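Local coordinates for Kid toxin protein (Escherichia coli, PDB 1M1F), which acts as the toxin of a plasmid-borne type II toxin-antitoxin pair, probably as an endoribonuclease, killing daughter cells that lose the plasmid unless its antitoxin neutralises it, at residues L26-A31 with E100-L105; A55-S60 with L105-T110; V59-V64 with G70-D75. All coordinates share one frame; numbering follows the deposited sequence.

Interaction 1: residues L26-A31 with E100-L105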
# COMPACT_ATOMS: atom_id res chain seq x y z
N LEU A 26 -8.24 7.95 -0.30
CA LEU A 26 -8.78 7.77 1.04
C LEU A 26 -7.68 7.33 2.00
O LEU A 26 -6.98 6.36 1.72
CB LEU A 26 -9.88 6.71 1.00
CG LEU A 26 -10.56 6.34 2.33
CD1 LEU A 26 -11.27 7.56 2.91
CD2 LEU A 26 -11.52 5.19 2.13
N ILE A 27 -7.52 8.04 3.11
CA ILE A 27 -6.49 7.70 4.09
C ILE A 27 -6.90 6.49 4.91
O ILE A 27 -7.98 6.45 5.50
CB ILE A 27 -6.17 8.92 4.99
CG1 ILE A 27 -5.62 10.07 4.12
CG2 ILE A 27 -5.18 8.53 6.10
CD1 ILE A 27 -5.12 11.31 4.87
N VAL A 28 -6.03 5.49 4.92
CA VAL A 28 -6.24 4.23 5.63
C VAL A 28 -5.68 4.22 7.05
O VAL A 28 -6.26 3.63 7.95
CB VAL A 28 -5.55 3.08 4.84
CG1 VAL A 28 -5.56 1.75 5.59
CG2 VAL A 28 -6.21 2.92 3.47
N THR A 29 -4.53 4.86 7.24
CA THR A 29 -3.83 4.83 8.52
C THR A 29 -4.34 5.89 9.48
O THR A 29 -4.83 6.93 9.05
CB THR A 29 -2.31 5.00 8.27
OG1 THR A 29 -2.11 5.89 7.16
CG2 THR A 29 -1.66 3.69 7.84
N PRO A 30 -4.19 5.64 10.78
CA PRO A 30 -4.68 6.60 11.78
C PRO A 30 -3.79 7.81 11.96
O PRO A 30 -2.63 7.82 11.56
CB PRO A 30 -4.68 5.80 13.08
CG PRO A 30 -3.83 4.63 12.86
CD PRO A 30 -3.58 4.45 11.39
N ALA A 31 -4.35 8.82 12.62
CA ALA A 31 -3.66 10.08 12.86
C ALA A 31 -2.25 9.95 13.44
O ALA A 31 -1.34 10.60 12.96
CB ALA A 31 -4.52 10.94 13.78
N GLU A 100 -15.86 -0.77 5.63
CA GLU A 100 -15.93 -1.67 4.49
C GLU A 100 -14.56 -1.74 3.78
O GLU A 100 -14.10 -2.81 3.37
CB GLU A 100 -17.03 -1.24 3.51
CG GLU A 100 -17.43 -2.37 2.58
CD GLU A 100 -18.73 -2.14 1.84
OE1 GLU A 100 -19.17 -3.10 1.16
OE2 GLU A 100 -19.33 -1.06 1.96
N VAL A 101 -13.91 -0.58 3.64
CA VAL A 101 -12.58 -0.49 3.04
C VAL A 101 -11.55 -1.27 3.87
O VAL A 101 -10.76 -2.05 3.33
CB VAL A 101 -12.19 0.99 2.85
CG1 VAL A 101 -10.73 1.15 2.48
CG2 VAL A 101 -13.07 1.61 1.79
N LEU A 102 -11.56 -1.06 5.18
CA LEU A 102 -10.66 -1.80 6.06
C LEU A 102 -10.89 -3.31 5.94
O LEU A 102 -9.94 -4.09 5.96
CB LEU A 102 -10.81 -1.35 7.51
CG LEU A 102 -10.38 0.08 7.82
CD1 LEU A 102 -10.75 0.38 9.26
CD2 LEU A 102 -8.89 0.31 7.59
N GLY A 103 -12.15 -3.72 5.82
CA GLY A 103 -12.48 -5.12 5.64
C GLY A 103 -11.85 -5.70 4.38
O GLY A 103 -11.33 -6.81 4.40
N ARG A 104 -11.92 -4.96 3.27
CA ARG A 104 -11.32 -5.44 2.03
C ARG A 104 -9.80 -5.55 2.19
O ARG A 104 -9.21 -6.54 1.79
CB ARG A 104 -11.62 -4.52 0.84
CG ARG A 104 -13.05 -4.46 0.31
CD ARG A 104 -13.86 -5.66 0.48
NE ARG A 104 -14.87 -5.77 -0.57
CZ ARG A 104 -16.18 -5.70 -0.38
NH1 ARG A 104 -16.70 -5.47 0.83
NH2 ARG A 104 -16.98 -5.84 -1.42
N LEU A 105 -9.17 -4.54 2.78
CA LEU A 105 -7.72 -4.57 2.95
C LEU A 105 -7.28 -5.70 3.87
O LEU A 105 -6.20 -6.28 3.69
CB LEU A 105 -7.24 -3.23 3.50
CG LEU A 105 -7.24 -2.10 2.46
CD1 LEU A 105 -7.20 -0.73 3.12
CD2 LEU A 105 -6.07 -2.24 1.50
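Leu26 and Val28 meet Val101, Leu102 and Leu105 where helix 95-106 lies over the antiparallel sheet of this PemK/MazF-family toxin, at the end of strand 22-27. The tight part is wholly apolar. Leu26 and Val101 reach toward each other tip to tip, one methyl of the leucine facing the fork of the valine: CD2 of Leu26 is 3.9 Å from Val101 CG2 and slightly farther from CG1. One turn along the helix, the roles reverse. Leu105 pushes a single methyl, CD1, into the fork of Val28, at 3.8 Å from its CG2 and 3.9 Å from its CG1. Val28 presents both branches because CG1 stands anti to the backbone N (chi1 173°) while CG2 lies beside that N. Val43 of strand 41-46 touches Leu26, Val28 and Val101 and joins the helix to the next strand of the sheet. The contact with Leu102 is the looser one. Val28 and Leu102 run past each other in opposite directions, Leu102 CD2 reaching Val28 CG1 at 4.1 Å, and Leu102 stays partly exposed. Leu109 of the second subunit covers Val28, Leu102 and Leu105, which brings the contact to the dimer interface. On the helix surface turned from strand 22-27, Arg104 NH1 forms a salt bridge with Glu100 OE1 at 3.4 Å.

Interaction 2: residues A55-S60 with L105-T110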
# COMPACT_ATOMS: atom_id res chain seq x y z
N ALA A 55 -18.30 -4.13 -5.52
CA ALA A 55 -18.04 -5.44 -6.09
C ALA A 55 -16.56 -5.74 -5.92
O ALA A 55 -15.70 -4.97 -6.35
CB ALA A 55 -18.42 -5.45 -7.55
N GLY A 56 -16.25 -6.84 -5.25
CA GLY A 56 -14.87 -7.21 -5.02
C GLY A 56 -14.15 -6.13 -4.25
O GLY A 56 -14.65 -5.65 -3.24
N PHE A 57 -12.97 -5.73 -4.71
CA PHE A 57 -12.17 -4.70 -4.02
C PHE A 57 -12.67 -3.27 -4.22
O PHE A 57 -12.15 -2.35 -3.60
CB PHE A 57 -10.70 -4.80 -4.42
CG PHE A 57 -10.02 -6.03 -3.87
CD1 PHE A 57 -9.74 -6.15 -2.52
CD2 PHE A 57 -9.64 -7.05 -4.71
CE1 PHE A 57 -9.11 -7.26 -2.03
CE2 PHE A 57 -9.01 -8.17 -4.22
CZ PHE A 57 -8.75 -8.27 -2.88
N ALA A 58 -13.67 -3.08 -5.07
CA ALA A 58 -14.19 -1.76 -5.35
C ALA A 58 -15.39 -1.44 -4.47
O ALA A 58 -16.43 -2.09 -4.56
CB ALA A 58 -14.57 -1.65 -6.81
N VAL A 59 -15.25 -0.45 -3.59
CA VAL A 59 -16.30 -0.06 -2.67
C VAL A 59 -16.92 1.24 -3.13
O VAL A 59 -16.24 2.26 -3.25
CB VAL A 59 -15.74 0.11 -1.25
CG1 VAL A 59 -16.80 0.66 -0.32
CG2 VAL A 59 -15.21 -1.23 -0.74
N SER A 60 -18.22 1.21 -3.38
CA SER A 60 -18.92 2.36 -3.90
C SER A 60 -19.09 3.48 -2.87
O SER A 60 -19.35 3.23 -1.69
CB SER A 60 -20.30 1.93 -4.42
OG SER A 60 -21.02 3.06 -4.87
N LEU A 105 -9.17 -4.54 2.78
CA LEU A 105 -7.72 -4.57 2.95
C LEU A 105 -7.28 -5.70 3.87
O LEU A 105 -6.20 -6.28 3.69
CB LEU A 105 -7.24 -3.23 3.50
CG LEU A 105 -7.24 -2.10 2.46
CD1 LEU A 105 -7.20 -0.73 3.12
CD2 LEU A 105 -6.07 -2.24 1.50
N SER A 106 -8.13 -6.04 4.84
CA SER A 106 -7.82 -7.11 5.78
C SER A 106 -7.63 -8.45 5.06
O SER A 106 -6.85 -9.29 5.51
CB SER A 106 -8.91 -7.25 6.84
OG SER A 106 -8.46 -8.10 7.89
N THR A 107 -8.32 -8.64 3.95
CA THR A 107 -8.21 -9.90 3.22
C THR A 107 -6.89 -10.09 2.51
O THR A 107 -6.55 -11.22 2.17
CB THR A 107 -9.36 -10.09 2.19
OG1 THR A 107 -9.23 -9.17 1.09
CG2 THR A 107 -10.74 -9.87 2.81
N ILE A 108 -6.16 -9.00 2.29
CA ILE A 108 -4.89 -9.11 1.55
C ILE A 108 -3.65 -8.67 2.32
O ILE A 108 -2.54 -9.05 1.95
CB ILE A 108 -4.94 -8.35 0.18
CG1 ILE A 108 -5.42 -6.90 0.35
CG2 ILE A 108 -5.79 -9.11 -0.81
CD1 ILE A 108 -5.16 -6.06 -0.87
N LEU A 109 -3.81 -7.80 3.31
CA LEU A 109 -2.67 -7.30 4.09
C LEU A 109 -2.48 -7.95 5.47
O LEU A 109 -1.83 -7.37 6.34
CB LEU A 109 -2.81 -5.79 4.27
CG LEU A 109 -2.96 -4.97 2.99
CD1 LEU A 109 -2.94 -3.51 3.38
CD2 LEU A 109 -1.89 -5.26 1.93
N THR A 110 -3.01 -9.16 5.65
CA THR A 110 -2.97 -9.83 6.95
C THR A 110 -2.98 -11.35 6.80
O THR A 110 -3.06 -11.92 5.71
CB THR A 110 -4.18 -9.42 7.87
OG1 THR A 110 -5.36 -10.17 7.54
CG2 THR A 110 -4.60 -7.97 7.66
OXT THR A 110 -2.93 -12.05 7.82
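Phe57 projects from a type II' beta turn, Ala55 to Ala58, and lays the outer end of its ring against Thr107 and Ile108, where the C-terminal tail follows from helix 95-106. Thr107 OG1 lies at the ring edge, near its plane, 3.7 Å from Phe57 CE1. The CG2 methyl of Ile108 approaches Phe57 CZ obliquely, also at 3.7 Å. With CG1 of Ile108 wedged between the backbone N and the carbonyl carbon (chi1 52°), the CG2 branch is left to meet the ring. Next outward, Thr107 OG1 is hydrogen-bonded to Arg104 O, which fixes the hydroxyl beside the aromatic edge. The turn that carries Phe57 is closed in both directions, Ala58 N to Ala55 O and Ala55 N to Ala58 O, and Gly56 O is bonded to Arg104 NE, tying the turn to the helix. Phe33 of the second subunit meets the Phe57 ring with planes about 85° apart and also packs on Ile108, placing this partly buried contact at the dimer interface. The chain end is curled back as well: Leu105 O receives both Ile108 N and Leu109 N, and Thr110 OG1 donates in the carbonyl plane to Ser106 O at 2.7 Å.

Interaction 3: residues V59-V64 with G70-D75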
# COMPACT_ATOMS: atom_id res chain seq x y z
N VAL A 59 -15.25 -0.45 -3.59
CA VAL A 59 -16.30 -0.06 -2.67
C VAL A 59 -16.92 1.24 -3.13
O VAL A 59 -16.24 2.26 -3.25
CB VAL A 59 -15.74 0.11 -1.25
CG1 VAL A 59 -16.80 0.66 -0.32
CG2 VAL A 59 -15.21 -1.23 -0.74
N SER A 60 -18.22 1.21 -3.38
CA SER A 60 -18.92 2.36 -3.90
C SER A 60 -19.09 3.48 -2.87
O SER A 60 -19.35 3.23 -1.69
CB SER A 60 -20.30 1.93 -4.42
OG SER A 60 -21.02 3.06 -4.87
N LEU A 61 -18.92 4.72 -3.35
CA LEU A 61 -19.17 5.92 -2.54
C LEU A 61 -20.57 6.52 -2.78
O LEU A 61 -20.90 7.58 -2.23
CB LEU A 61 -18.13 6.98 -2.86
CG LEU A 61 -16.68 6.65 -2.53
CD1 LEU A 61 -15.78 7.75 -3.04
CD2 LEU A 61 -16.46 6.43 -1.05
N ASP A 62 -21.38 5.86 -3.59
CA ASP A 62 -22.71 6.37 -3.93
C ASP A 62 -23.69 6.32 -2.75
O ASP A 62 -23.73 5.36 -2.01
CB ASP A 62 -23.28 5.52 -5.08
CG ASP A 62 -24.12 6.33 -6.05
OD1 ASP A 62 -24.06 7.57 -6.04
OD2 ASP A 62 -24.86 5.78 -6.90
N GLY A 63 -24.47 7.38 -2.59
CA GLY A 63 -25.55 7.42 -1.62
C GLY A 63 -25.20 7.64 -0.16
O GLY A 63 -26.04 7.42 0.71
N VAL A 64 -23.97 8.08 0.12
CA VAL A 64 -23.51 8.23 1.50
C VAL A 64 -23.39 9.69 1.98
O VAL A 64 -22.94 9.94 3.08
CB VAL A 64 -22.17 7.45 1.74
CG1 VAL A 64 -22.32 6.02 1.27
CG2 VAL A 64 -21.00 8.08 1.03
N GLY A 70 -17.65 7.91 -7.21
CA GLY A 70 -16.88 6.80 -7.72
C GLY A 70 -16.77 5.64 -6.76
O GLY A 70 -17.68 5.38 -5.97
N VAL A 71 -15.66 4.93 -6.88
CA VAL A 71 -15.42 3.76 -6.05
C VAL A 71 -14.02 3.82 -5.48
O VAL A 71 -13.09 4.37 -6.10
CB VAL A 71 -15.57 2.43 -6.86
CG1 VAL A 71 -16.99 2.29 -7.39
CG2 VAL A 71 -14.58 2.35 -8.00
N VAL A 72 -13.87 3.25 -4.29
CA VAL A 72 -12.57 3.14 -3.66
C VAL A 72 -11.93 1.84 -4.11
O VAL A 72 -12.51 0.77 -3.96
CB VAL A 72 -12.71 3.12 -2.12
CG1 VAL A 72 -11.32 3.05 -1.47
CG2 VAL A 72 -13.50 4.32 -1.62
N ARG A 73 -10.72 1.93 -4.65
CA ARG A 73 -10.00 0.76 -5.15
C ARG A 73 -9.13 0.21 -4.03
O ARG A 73 -7.95 0.58 -3.90
CB ARG A 73 -9.20 1.12 -6.39
CG ARG A 73 -10.07 1.43 -7.60
CD ARG A 73 -10.78 0.20 -8.17
NE ARG A 73 -9.87 -0.93 -8.34
CZ ARG A 73 -9.42 -1.38 -9.51
NH1 ARG A 73 -9.82 -0.82 -10.65
NH2 ARG A 73 -8.59 -2.42 -9.56
N CYS A 74 -9.71 -0.69 -3.24
CA CYS A 74 -9.05 -1.20 -2.05
C CYS A 74 -7.89 -2.12 -2.36
O CYS A 74 -7.09 -2.43 -1.48
CB CYS A 74 -10.06 -1.92 -1.15
SG CYS A 74 -11.45 -0.91 -0.61
N ASP A 75 -7.81 -2.56 -3.61
CA ASP A 75 -6.72 -3.41 -4.06
C ASP A 75 -5.44 -2.64 -4.40
O ASP A 75 -4.44 -3.26 -4.74
CB ASP A 75 -7.13 -4.28 -5.25
CG ASP A 75 -7.79 -3.50 -6.38
OD1 ASP A 75 -8.28 -2.37 -6.18
OD2 ASP A 75 -7.90 -3.99 -7.53
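Leu61 N donates to the carbonyl of Gly70, a residue with phi 109° and psi -151°, a conformation accessible to glycine because it has no CB. Gly70 O receives this bond at 3.0 Å, and Leu61 CB comes within 3.5 Å of the same oxygen. This bond closes the loop end of the beta hairpin of strands 58-60 and 71-79. Farther from the loop, Val59 and Val72 form an antiparallel hydrogen-bonded pair: Val59 N donates to Val72 O and Val72 N to Val59 O, the latter at 2.8 Å. Ser60 and Val71 make the neighbouring non-hydrogen-bonded pair, their side chains on the other face. From the bridged Ser60, OG accepts from Asp62 N in an ST turn and is also bonded to Ala52 O. Arg73 turns away and grips Asp75 side-on, NE on OD1 and NH2 on OD2, with the two flat groups roughly coplanar, which should resist rotation of either. On the Val59-Val72 face, Leu61 crosses Val72 at about a right angle, its CD2 lying 3.7 Å from Val72 CG2. Val59 CG2 touches Cys74 SG at 3.8 Å, and Val101 of helix 95-106 packs on the same cysteine. The short edge strand is thus held in two ways: three backbone bonds fix its register, while valine, leucine and cysteine side chains make the face turned to the helix apolar.

Overall arrangement
All three contacts involve one antiparallel sheet, with centres 10 to 12 Å apart; interactions 1 and 2 also use helix 95-106 and its tail, while interaction 3 pairs two neighbouring strands. Interactions 1 and 2 share Leu105; interactions 2 and 3 share Val59 and Ser60 on the outermost strand 58-60. Along the chain, interaction 3 is a local hairpin nested within the loop closed by interaction 1, whereas the segments of interactions 1 and 2 alternate. Cys74 of interaction 3 links all three, touching Val101 and Arg104, its backbone N probably donating to Phe57 O. Since interactions 1 and 2 both touch the second subunit, helix 95-106, the turn carrying Phe57 and the C-terminal tail contribute to the homodimer interface.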